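Local coordinates for Low molecular weight protein-tyrosine-phosphatase YfkJ (Bacillus subtilis, PDB 4ETM), which removes phosphate from phosphotyrosine in proteins, as a low molecular weight protein tyrosine phosphatase, and takes part in resistance to ethanol stress, at residues A[96-110]-A[117-131]. Sequence-based numbering, arbitrary orientation.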
loop_
_atom_site.group_PDB
_atom_site.type_symbol
_atom_site.label_atom_id
_atom_site.label_comp_id
_atom_site.label_asym_id
_atom_site.label_seq_id
_atom_site.Cartn_x
_atom_site.Cartn_y
_atom_site.Cartn_z
ATOM N N LEU A 96 -12.960 6.388 7.999
ATOM C CA LEU A 96 -11.701 6.649 8.689
ATOM C C LEU A 96 -11.960 7.227 10.080
ATOM O O LEU A 96 -11.339 6.814 11.053
ATOM C CB LEU A 96 -10.821 7.607 7.876
ATOM C CG LEU A 96 -10.473 7.174 6.452
ATOM C CD1 LEU A 96 -9.765 8.299 5.722
ATOM C CD2 LEU A 96 -9.620 5.934 6.461
ATOM N N ASP A 97 -12.894 8.158 10.174
ATOM C CA ASP A 97 -13.164 8.818 11.444
ATOM C C ASP A 97 -14.086 7.978 12.330
ATOM O O ASP A 97 -14.084 8.128 13.548
ATOM C CB ASP A 97 -13.778 10.197 11.209
ATOM C CG ASP A 97 -12.796 11.183 10.584
ATOM O OD1 ASP A 97 -11.567 11.013 10.761
ATOM O OD2 ASP A 97 -13.256 12.140 9.922
ATOM N N ASP A 98 -14.868 7.097 11.712
ATOM C CA ASP A 98 -15.904 6.348 12.428
ATOM C C ASP A 98 -15.363 5.178 13.237
ATOM O O ASP A 98 -15.846 4.892 14.327
ATOM C CB ASP A 98 -16.964 5.832 11.452
ATOM C CG ASP A 98 -17.988 6.887 11.082
ATOM O OD1 ASP A 98 -17.722 8.088 11.302
ATOM O OD2 ASP A 98 -19.060 6.514 10.563
ATOM N N PHE A 99 -14.370 4.487 12.692
ATOM C CA PHE A 99 -13.896 3.255 13.295
ATOM C C PHE A 99 -12.634 3.438 14.112
ATOM O O PHE A 99 -11.726 4.118 13.689
ATOM C CB PHE A 99 -13.663 2.206 12.210
ATOM C CG PHE A 99 -14.933 1.631 11.640
ATOM C CD1 PHE A 99 -15.526 0.515 12.217
ATOM C CD2 PHE A 99 -15.528 2.191 10.523
ATOM C CE1 PHE A 99 -16.695 -0.025 11.697
ATOM C CE2 PHE A 99 -16.702 1.647 9.998
ATOM C CZ PHE A 99 -17.286 0.541 10.601
ATOM N N ASP A 100 -12.567 2.779 15.264
ATOM C CA ASP A 100 -11.425 2.900 16.153
ATOM C C ASP A 100 -10.184 2.228 15.549
ATOM O O ASP A 100 -9.067 2.734 15.693
ATOM C CB ASP A 100 -11.773 2.319 17.530
ATOM C CG ASP A 100 -12.904 3.075 18.204
ATOM O OD1 ASP A 100 -12.772 4.310 18.358
ATOM O OD2 ASP A 100 -13.928 2.447 18.560
ATOM N N TYR A 101 -10.398 1.101 14.878
ATOM C CA TYR A 101 -9.330 0.348 14.224
ATOM C C TYR A 101 -9.693 0.146 12.771
ATOM O O TYR A 101 -10.812 -0.246 12.460
ATOM C CB TYR A 101 -9.178 -1.038 14.852
ATOM C CG TYR A 101 -8.653 -1.019 16.259
ATOM C CD1 TYR A 101 -7.303 -1.205 16.514
ATOM C CD2 TYR A 101 -9.505 -0.838 17.327
ATOM C CE1 TYR A 101 -6.809 -1.183 17.810
ATOM C CE2 TYR A 101 -9.024 -0.817 18.627
ATOM C CZ TYR A 101 -7.675 -0.997 18.853
ATOM O OH TYR A 101 -7.186 -0.988 20.141
ATOM N N ILE A 102 -8.755 0.410 11.875
ATOM C CA ILE A 102 -8.945 -0.001 10.499
ATOM C C ILE A 102 -7.880 -1.030 10.165
ATOM O O ILE A 102 -6.693 -0.734 10.236
ATOM C CB ILE A 102 -8.917 1.199 9.549
ATOM C CG1 ILE A 102 -10.013 2.201 9.959
ATOM C CG2 ILE A 102 -9.054 0.717 8.110
ATOM C CD1 ILE A 102 -10.197 3.355 9.018
ATOM N N ILE A 103 -8.318 -2.234 9.802
ATOM C CA ILE A 103 -7.439 -3.379 9.674
ATOM C C ILE A 103 -7.429 -3.841 8.215
ATOM O O ILE A 103 -8.393 -4.452 7.743
ATOM C CB ILE A 103 -7.908 -4.538 10.590
ATOM C CG1 ILE A 103 -7.987 -4.088 12.054
ATOM C CG2 ILE A 103 -6.965 -5.713 10.472
ATOM C CD1 ILE A 103 -6.727 -3.427 12.572
ATOM N N ALA A 104 -6.346 -3.514 7.507
ATOM C CA ALA A 104 -6.188 -3.844 6.078
ATOM C C ALA A 104 -5.606 -5.221 5.879
ATOM O O ALA A 104 -4.860 -5.694 6.719
ATOM C CB ALA A 104 -5.297 -2.833 5.424
ATOM N N MET A 105 -5.904 -5.850 4.742
ATOM C CA MET A 105 -5.385 -7.195 4.480
ATOM C C MET A 105 -3.959 -7.195 3.930
ATOM O O MET A 105 -3.202 -8.140 4.185
ATOM C CB MET A 105 -6.325 -7.965 3.549
ATOM C CG MET A 105 -7.703 -8.168 4.149
ATOM S SD MET A 105 -7.591 -9.210 5.626
ATOM C CE MET A 105 -8.454 -8.177 6.817
ATOM N N ASP A 106 -3.609 -6.153 3.175
ATOM C CA ASP A 106 -2.266 -6.040 2.609
ATOM C C ASP A 106 -1.775 -4.602 2.437
ATOM O O ASP A 106 -2.499 -3.628 2.730
ATOM C CB ASP A 106 -2.150 -6.826 1.294
ATOM C CG ASP A 106 -3.016 -6.265 0.182
ATOM O OD1 ASP A 106 -3.173 -5.039 0.073
ATOM O OD2 ASP A 106 -3.526 -7.057 -0.628
ATOM N N ALA A 107 -0.532 -4.477 1.980
ATOM C CA ALA A 107 0.131 -3.187 1.923
ATOM C C ALA A 107 -0.539 -2.306 0.878
ATOM O O ALA A 107 -0.706 -1.102 1.088
ATOM C CB ALA A 107 1.621 -3.352 1.626
ATOM N N GLU A 108 -0.945 -2.896 -0.240
ATOM C CA GLU A 108 -1.692 -2.108 -1.223
ATOM C C GLU A 108 -2.940 -1.465 -0.628
ATOM O O GLU A 108 -3.247 -0.302 -0.920
ATOM C CB GLU A 108 -2.021 -2.921 -2.485
ATOM C CG GLU A 108 -0.779 -3.298 -3.282
ATOM C CD GLU A 108 -1.096 -4.159 -4.501
ATOM O OE1 GLU A 108 -2.228 -4.674 -4.590
ATOM O OE2 GLU A 108 -0.216 -4.331 -5.366
ATOM N N ASN A 109 -3.664 -2.223 0.184
ATOM C CA ASN A 109 -4.873 -1.707 0.827
ATOM C C ASN A 109 -4.542 -0.497 1.699
ATOM O O ASN A 109 -5.271 0.508 1.706
ATOM C CB ASN A 109 -5.514 -2.764 1.726
ATOM C CG ASN A 109 -5.993 -3.992 0.983
ATOM O OD1 ASN A 109 -6.090 -5.062 1.576
ATOM N ND2 ASN A 109 -6.320 -3.852 -0.286
ATOM N N ILE A 110 -3.445 -0.602 2.447
ATOM C CA ILE A 110 -2.997 0.490 3.310
ATOM C C ILE A 110 -2.733 1.728 2.462
ATOM O O ILE A 110 -3.182 2.827 2.788
ATOM C CB ILE A 110 -1.711 0.127 4.064
ATOM C CG1 ILE A 110 -1.937 -1.072 4.993
ATOM C CG2 ILE A 110 -1.135 1.348 4.774
ATOM C CD1 ILE A 110 -2.437 -0.716 6.363
ATOM N N ALA A 117 -7.287 9.433 2.537
ATOM C CA ALA A 117 -7.378 10.061 3.851
ATOM C C ALA A 117 -7.257 11.585 3.876
ATOM O O ALA A 117 -7.742 12.226 4.809
ATOM C CB ALA A 117 -6.344 9.451 4.767
ATOM N N GLY A 118 -6.609 12.166 2.871
ATOM C CA GLY A 118 -6.395 13.604 2.865
ATOM C C GLY A 118 -5.645 14.049 4.105
ATOM O O GLY A 118 -4.551 13.546 4.381
ATOM N N PHE A 119 -6.242 14.956 4.878
ATOM C CA PHE A 119 -5.599 15.482 6.078
ATOM C C PHE A 119 -5.959 14.684 7.329
ATOM O O PHE A 119 -5.456 14.960 8.414
ATOM C CB PHE A 119 -5.953 16.957 6.281
ATOM C CG PHE A 119 -5.564 17.838 5.129
ATOM C CD1 PHE A 119 -4.276 18.321 5.016
ATOM C CD2 PHE A 119 -6.487 18.172 4.151
ATOM C CE1 PHE A 119 -3.912 19.126 3.954
ATOM C CE2 PHE A 119 -6.129 18.985 3.083
ATOM C CZ PHE A 119 -4.839 19.454 2.985
ATOM N N LYS A 120 -6.837 13.699 7.170
ATOM C CA LYS A 120 -7.299 12.900 8.299
ATOM C C LYS A 120 -6.193 12.030 8.886
ATOM O O LYS A 120 -5.280 11.587 8.176
ATOM C CB LYS A 120 -8.475 12.020 7.890
ATOM C CG LYS A 120 -9.715 12.782 7.486
ATOM C CD LYS A 120 -10.777 11.831 6.945
ATOM C CE LYS A 120 -11.972 12.588 6.382
ATOM N NZ LYS A 120 -12.708 13.351 7.429
ATOM N N ASN A 121 -6.284 11.785 10.188
ATOM C CA ASN A 121 -5.342 10.901 10.857
ATOM C C ASN A 121 -5.417 9.461 10.333
ATOM O O ASN A 121 -6.498 8.919 10.108
ATOM C CB ASN A 121 -5.577 10.930 12.364
ATOM C CG ASN A 121 -4.374 10.463 13.144
ATOM O OD1 ASN A 121 -4.248 9.280 13.455
ATOM N ND2 ASN A 121 -3.478 11.391 13.465
ATOM N N THR A 122 -4.254 8.848 10.140
ATOM C CA THR A 122 -4.183 7.500 9.587
ATOM C C THR A 122 -3.441 6.546 10.511
ATOM O O THR A 122 -3.076 5.448 10.114
ATOM C CB THR A 122 -3.451 7.497 8.242
ATOM O OG1 THR A 122 -2.168 8.114 8.403
ATOM C CG2 THR A 122 -4.238 8.277 7.217
ATOM N N SER A 123 -3.215 6.965 11.748
ATOM C CA SER A 123 -2.374 6.192 12.642
ATOM C C SER A 123 -3.038 4.909 13.116
ATOM O O SER A 123 -2.369 4.016 13.609
ATOM C CB SER A 123 -1.947 7.041 13.839
ATOM O OG SER A 123 -3.039 7.275 14.715
ATOM N N HIS A 124 -4.353 4.814 12.947
ATOM C CA HIS A 124 -5.101 3.627 13.357
ATOM C C HIS A 124 -5.272 2.606 12.217
ATOM O O HIS A 124 -6.032 1.649 12.333
ATOM C CB HIS A 124 -6.472 4.032 13.900
ATOM C CG HIS A 124 -7.321 4.773 12.914
ATOM N ND1 HIS A 124 -6.828 5.781 12.114
ATOM C CD2 HIS A 124 -8.636 4.665 12.613
ATOM C CE1 HIS A 124 -7.799 6.252 11.351
ATOM N NE2 HIS A 124 -8.908 5.592 11.635
ATOM N N ILE A 125 -4.563 2.811 11.117
ATOM C CA ILE A 125 -4.672 1.915 9.973
ATOM C C ILE A 125 -3.466 0.975 9.957
ATOM O O ILE A 125 -2.343 1.421 9.741
ATOM C CB ILE A 125 -4.728 2.713 8.652
ATOM C CG1 ILE A 125 -5.878 3.721 8.699
ATOM C CG2 ILE A 125 -4.865 1.782 7.456
ATOM C CD1 ILE A 125 -5.990 4.596 7.480
ATOM N N LYS A 126 -3.700 -0.312 10.204
ATOM C CA LYS A 126 -2.630 -1.304 10.237
ATOM C C LYS A 126 -3.032 -2.554 9.447
ATOM O O LYS A 126 -4.227 -2.760 9.177
ATOM C CB LYS A 126 -2.294 -1.683 11.682
ATOM C CG LYS A 126 -1.729 -0.535 12.520
ATOM C CD LYS A 126 -1.212 -1.039 13.856
ATOM C CE LYS A 126 -0.430 0.031 14.611
ATOM N NZ LYS A 126 -1.264 1.220 14.961
ATOM N N ARG A 127 -2.050 -3.364 9.041
ATOM C CA ARG A 127 -2.346 -4.657 8.419
ATOM C C ARG A 127 -2.716 -5.699 9.478
ATOM O O ARG A 127 -2.194 -5.666 10.597
ATOM C CB ARG A 127 -1.159 -5.176 7.593
ATOM C CG ARG A 127 -0.931 -4.428 6.294
ATOM C CD ARG A 127 0.247 -5.017 5.523
ATOM N NE ARG A 127 1.490 -4.953 6.287
ATOM C CZ ARG A 127 2.682 -5.217 5.766
ATOM N NH1 ARG A 127 2.778 -5.566 4.488
ATOM N NH2 ARG A 127 3.779 -5.129 6.515
ATOM N N LEU A 128 -3.609 -6.619 9.120
ATOM C CA LEU A 128 -3.985 -7.716 10.021
ATOM C C LEU A 128 -2.759 -8.450 10.544
ATOM O O LEU A 128 -2.634 -8.678 11.751
ATOM C CB LEU A 128 -4.910 -8.707 9.318
ATOM C CG LEU A 128 -5.391 -9.873 10.180
ATOM C CD1 LEU A 128 -6.216 -9.373 11.371
ATOM C CD2 LEU A 128 -6.170 -10.848 9.307
ATOM N N LEU A 129 -1.845 -8.822 9.649
ATOM C CA LEU A 129 -0.688 -9.608 10.078
ATOM C C LEU A 129 0.408 -8.798 10.796
ATOM O O LEU A 129 1.400 -9.372 11.257
ATOM C CB LEU A 129 -0.110 -10.424 8.922
ATOM C CG LEU A 129 -1.100 -11.405 8.298
ATOM C CD1 LEU A 129 -0.432 -12.141 7.141
ATOM C CD2 LEU A 129 -1.595 -12.378 9.364
ATOM N N ASP A 130 0.225 -7.479 10.902
ATOM C CA ASP A 130 1.078 -6.638 11.748
ATOM C C ASP A 130 0.896 -7.070 13.214
ATOM O O ASP A 130 1.804 -6.925 14.045
ATOM C CB ASP A 130 0.752 -5.131 11.581
ATOM C CG ASP A 130 1.170 -4.562 10.212
ATOM O OD1 ASP A 130 1.904 -5.235 9.456
ATOM O OD2 ASP A 130 0.769 -3.414 9.893
ATOM N N TYR A 131 -0.277 -7.620 13.532
ATOM C CA TYR A 131 -0.563 -8.061 14.897
ATOM C C TYR A 131 -0.019 -9.447 15.234
ATOM O O TYR A 131 0.045 -9.827 16.403
ATOM C CB TYR A 131 -2.059 -8.019 15.173
ATOM C CG TYR A 131 -2.606 -6.617 15.170
ATOM C CD1 TYR A 131 -2.664 -5.872 16.345
ATOM C CD2 TYR A 131 -3.019 -6.019 13.990
ATOM C CE1 TYR A 131 -3.159 -4.584 16.347
ATOM C CE2 TYR A 131 -3.509 -4.742 13.982
ATOM C CZ TYR A 131 -3.576 -4.025 15.157
ATOM O OH TYR A 131 -4.063 -2.739 15.136
HETATM O O HOH W 1 -8.757 12.902 11.428
HETATM O O HOH W 2 -9.064 9.264 10.681
HETATM O O HOH W 3 -1.937 -8.536 6.696
#
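Ile102 and Ala104 pair with the edge strand 125-127 through a parallel ladder. Ile102 N donates to His124 O (3.0 Å) and Ile102 O accepts from Lys126 N; Ala104 then gives its N-H to Lys126 O and takes one from Leu128 N, so both residues have N and O satisfied. The backbone groups of Ile103 turn to Leu22 and Val24 of strand 19-25. A water donates to Met105 O (2.8 Å) and accepts from Leu129 N. The side chain of His124 does a second job: its NE2 donates to Leu96 O (2.8 Å, angle 148°) in helix 93-98. With CG between backbone N and carbonyl carbon (chi1 60°), the ring lies back toward that helix, and Ile125 CG1 lies over one face, offset toward its rim. Nearby, long, flexible Lys120 bridges to exposed Asp97, NZ meeting OD2 at 2.8 Å on the syn side but 30° out of the carboxylate plane. Beta-branched Ile102 and Ile125, which suit strands, pack on the side of helix 107-117, where Ile110 CD1 reaches Ile125 CG2 (3.7 Å). On the other side Ile103 CD1 touches the Tyr131 ring. Arg127 NE bridges to Asp130 OD1 and its NH1 to Asp139, which also accepts from Ala107 N. Asp106 OD1 caps Asn109 N while Asn109 OD1 accepts from Asp106 N, a capping box; Asp106 OD2 holds the active-site Arg31. This is a right-handed beta-alpha-beta crossover at the sheet edge of the low molecular weight phosphatase fold.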